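Local coordinates for uncharacterized protein (Pyrococcus horikoshii, PDB 2CYJ), which is of unknown function but belongs to the conserved DUF498/DUF598 (Mth938) family, at residues V58-V63 / K107-A112. Residues are numbered along the deposited sequence; the frame is centred on the assembly and turned at random.
Sequences VEDFDV and KKRILA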
ATOM      1  N   VAL A  58      11.634  -4.144  -3.758  1.00  5.47           N
ATOM      2  CA  VAL A  58      12.886  -4.231  -3.009  1.00  7.79           C
ATOM      3  C   VAL A  58      13.073  -5.588  -2.343  1.00  6.52           C
ATOM      4  O   VAL A  58      14.189  -6.107  -2.280  1.00  8.56           O
ATOM      5  CB  VAL A  58      12.921  -3.112  -1.936  1.00 12.72           C
ATOM      6  CG1 VAL A  58      14.193  -3.188  -1.123  1.00 13.49           C
ATOM      7  CG2 VAL A  58      12.812  -1.744  -2.617  1.00 15.52           C
ATOM      8  N   GLU A  59      11.980  -6.140  -1.821  1.00  5.49           N
ATOM      9  CA  GLU A  59      11.991  -7.455  -1.198  1.00  5.37           C
ATOM     10  C   GLU A  59      11.046  -8.334  -2.003  1.00  5.43           C
ATOM     11  O   GLU A  59      10.070  -7.845  -2.586  1.00  6.72           O
ATOM     12  CB  GLU A  59      11.484  -7.389   0.246  1.00  5.24           C
ATOM     13  CG  GLU A  59      12.313  -6.509   1.155  1.00  5.28           C
ATOM     14  CD  GLU A  59      11.749  -6.438   2.568  1.00  6.47           C
ATOM     15  OE1 GLU A  59      12.279  -5.643   3.371  1.00  7.99           O
ATOM     16  OE2 GLU A  59      10.781  -7.172   2.867  1.00  8.27           O
ATOM     17  N   ASP A  60      11.339  -9.629  -2.040  1.00  6.90           N
ATOM     18  CA  ASP A  60      10.501 -10.586  -2.750  1.00  8.77           C
ATOM     19  C   ASP A  60       9.159 -10.657  -2.011  1.00  6.19           C
ATOM     20  O   ASP A  60       9.108 -10.553  -0.781  1.00  8.00           O
ATOM     21  CB  ASP A  60      11.189 -11.956  -2.748  1.00 15.05           C
ATOM     22  CG  ASP A  60      10.570 -12.930  -3.729  1.00 24.65           C
ATOM     23  OD1 ASP A  60      10.214 -12.509  -4.845  1.00 24.39           O
ATOM     24  OD2 ASP A  60      10.459 -14.125  -3.393  1.00 34.21           O
ATOM     25  N   PHE A  61       8.073 -10.820  -2.756  1.00  5.87           N
ATOM     26  CA  PHE A  61       6.758 -10.905  -2.135  1.00  6.48           C
ATOM     27  C   PHE A  61       5.821 -11.778  -2.957  1.00  6.99           C
ATOM     28  O   PHE A  61       6.048 -12.006  -4.149  1.00  7.06           O
ATOM     29  CB  PHE A  61       6.160  -9.495  -1.935  1.00  7.19           C
ATOM     30  CG  PHE A  61       5.951  -8.721  -3.215  1.00  6.88           C
ATOM     31  CD1 PHE A  61       4.701  -8.680  -3.826  1.00  4.61           C
ATOM     32  CD2 PHE A  61       7.012  -8.043  -3.811  1.00  8.60           C
ATOM     33  CE1 PHE A  61       4.506  -7.971  -5.018  1.00  6.68           C
ATOM     34  CE2 PHE A  61       6.835  -7.336  -4.996  1.00  9.54           C
ATOM     35  CZ  PHE A  61       5.575  -7.301  -5.604  1.00  7.85           C
ATOM     36  N   ASP A  62       4.779 -12.267  -2.292  1.00  6.58           N
ATOM     37  CA  ASP A  62       3.765 -13.123  -2.898  1.00  5.08           C
ATOM     38  C   ASP A  62       2.496 -12.340  -3.176  1.00  5.65           C
ATOM     39  O   ASP A  62       1.778 -12.595  -4.145  1.00  5.60           O
ATOM     40  CB  ASP A  62       3.396 -14.261  -1.938  1.00  9.37           C
ATOM     41  CG  ASP A  62       4.587 -15.104  -1.536  1.00 10.15           C
ATOM     42  OD1 ASP A  62       5.282 -15.609  -2.444  1.00 12.52           O
ATOM     43  OD2 ASP A  62       4.821 -15.265  -0.314  1.00 10.36           O
ATOM     44  N   VAL A  63       2.238 -11.372  -2.309  1.00  5.27           N
ATOM     45  CA  VAL A  63       1.024 -10.589  -2.362  1.00  5.92           C
ATOM     46  C   VAL A  63       1.273  -9.097  -2.335  1.00  4.22           C
ATOM     47  O   VAL A  63       2.082  -8.636  -1.537  1.00  5.73           O
ATOM     48  CB  VAL A  63       0.153 -10.902  -1.116  1.00  5.06           C
ATOM     49  CG1 VAL A  63      -1.124 -10.062  -1.125  1.00  6.36           C
ATOM     50  CG2 VAL A  63      -0.174 -12.388  -1.049  1.00 10.02           C
ATOM     51  N   LYS A 107       2.226 -15.467   7.113  1.00 12.44           N
ATOM     52  CA  LYS A 107       2.347 -16.623   6.251  1.00 15.69           C
ATOM     53  C   LYS A 107       2.942 -16.200   4.925  1.00 14.35           C
ATOM     54  O   LYS A 107       4.149 -16.358   4.706  1.00 16.10           O
ATOM     55  CB  LYS A 107       0.990 -17.308   6.101  1.00 13.74           C
ATOM     56  CG  LYS A 107       0.701 -18.199   7.315  1.00 22.95           C
ATOM     57  CD  LYS A 107      -0.638 -18.916   7.256  1.00 20.80           C
ATOM     58  CE  LYS A 107      -0.728 -19.940   8.385  1.00 27.09           C
ATOM     59  NZ  LYS A 107      -2.085 -20.542   8.516  1.00 31.01           N
ATOM     60  N   LYS A 108       2.124 -15.635   4.049  1.00 11.27           N
ATOM     61  CA  LYS A 108       2.641 -15.190   2.768  1.00  8.68           C
ATOM     62  C   LYS A 108       3.436 -13.905   2.968  1.00  7.50           C
ATOM     63  O   LYS A 108       3.257 -13.189   3.962  1.00  9.72           O
ATOM     64  CB  LYS A 108       1.496 -14.937   1.784  1.00 10.95           C
ATOM     65  CG  LYS A 108       0.780 -16.202   1.318  1.00 11.52           C
ATOM     66  CD  LYS A 108      -0.547 -15.873   0.649  1.00 14.08           C
ATOM     67  CE  LYS A 108      -1.257 -17.140   0.186  1.00 17.32           C
ATOM     68  NZ  LYS A 108      -2.585 -16.831  -0.416  1.00 20.37           N
ATOM     69  N   ARG A 109       4.324 -13.627   2.021  1.00  7.35           N
ATOM     70  CA  ARG A 109       5.134 -12.423   2.066  1.00  7.02           C
ATOM     71  C   ARG A 109       4.296 -11.333   1.417  1.00  5.88           C
ATOM     72  O   ARG A 109       3.949 -11.407   0.239  1.00  7.76           O
ATOM     73  CB  ARG A 109       6.434 -12.649   1.311  1.00  6.32           C
ATOM     74  CG  ARG A 109       7.282 -13.733   1.950  1.00  9.21           C
ATOM     75  CD  ARG A 109       8.420 -14.139   1.055  1.00 18.78           C
ATOM     76  NE  ARG A 109       7.914 -14.729  -0.179  1.00 20.01           N
ATOM     77  CZ  ARG A 109       8.682 -15.154  -1.176  1.00 24.48           C
ATOM     78  NH1 ARG A 109      10.001 -15.053  -1.086  1.00 22.18           N
ATOM     79  NH2 ARG A 109       8.127 -15.683  -2.258  1.00 25.53           N
ATOM     80  N   ILE A 110       3.966 -10.320   2.205  1.00  6.25           N
ATOM     81  CA  ILE A 110       3.113  -9.253   1.729  1.00  5.25           C
ATOM     82  C   ILE A 110       3.744  -7.874   1.648  1.00  5.04           C
ATOM     83  O   ILE A 110       4.361  -7.403   2.611  1.00  5.29           O
ATOM     84  CB  ILE A 110       1.872  -9.146   2.637  1.00  8.21           C
ATOM     85  CG1 ILE A 110       1.247 -10.530   2.834  1.00 10.15           C
ATOM     86  CG2 ILE A 110       0.863  -8.209   2.023  1.00  7.62           C
ATOM     87  CD1 ILE A 110       0.244 -10.587   3.970  1.00 13.94           C
ATOM     88  N   LEU A 111       3.584  -7.248   0.484  1.00  4.30           N
ATOM     89  CA  LEU A 111       4.028  -5.876   0.240  1.00  3.94           C
ATOM     90  C   LEU A 111       2.725  -5.064   0.279  1.00  3.45           C
ATOM     91  O   LEU A 111       1.792  -5.346  -0.478  1.00  4.90           O
ATOM     92  CB  LEU A 111       4.672  -5.741  -1.141  1.00  3.23           C
ATOM     93  CG  LEU A 111       4.981  -4.300  -1.579  1.00  5.06           C
ATOM     94  CD1 LEU A 111       5.978  -3.624  -0.626  1.00  5.91           C
ATOM     95  CD2 LEU A 111       5.537  -4.339  -3.003  1.00  5.74           C
ATOM     96  N   ALA A 112       2.640  -4.071   1.159  1.00  3.75           N
ATOM     97  CA  ALA A 112       1.414  -3.282   1.257  1.00  2.75           C
ATOM     98  C   ALA A 112       1.644  -1.805   0.996  1.00  4.75           C
ATOM     99  O   ALA A 112       2.611  -1.236   1.482  1.00  6.01           O
ATOM    100  CB  ALA A 112       0.786  -3.455   2.652  1.00  4.50           C
TER
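Strand 110-115 and strand 63-68 start their parallel pairing in the mixed sheet where V63 meets I110, and a salt-bridge network of D60, D62 and R109 lies just ahead of that first bridge. The carbonyl O of R109 accepts from two successive amides, D62 N at 2.8 Å and V63 N at 3.1 Å, while V63 O takes L111 N at 2.9 Å. R109 grips D62 side-on: R109 NH2 donates to D62 OD1 at 2.9 Å, on the syn side but tilted out of the carboxylate plane, and NE reaches OD2 from above that plane. D62 OD2 also accepts from R109 N at 2.9 Å, on the anti side and from the same face as NE. D62 turns its CG beside its own backbone N (chi1 -58°), which brings a short carboxylate to both main chain and guanidinium of R109. D60 OD2 forms a second salt bridge with R109 NH1, its very short 2.5 Å doubtful in detail. Inward, the flat, buried F61 ring offers a face to L111 CD2, a CH-pi contact, and V63 and I110 lie side by side, beta-branched residues suited to extended backbone. An alanine in place of D62 would probably leave R109 N, NE and NH2 without their carboxylate partner, and the guanidinium held across this contact mainly by D60. On this more exposed side, R109 probably offsets the repulsion between two carboxylates that together outweigh its single positive charge.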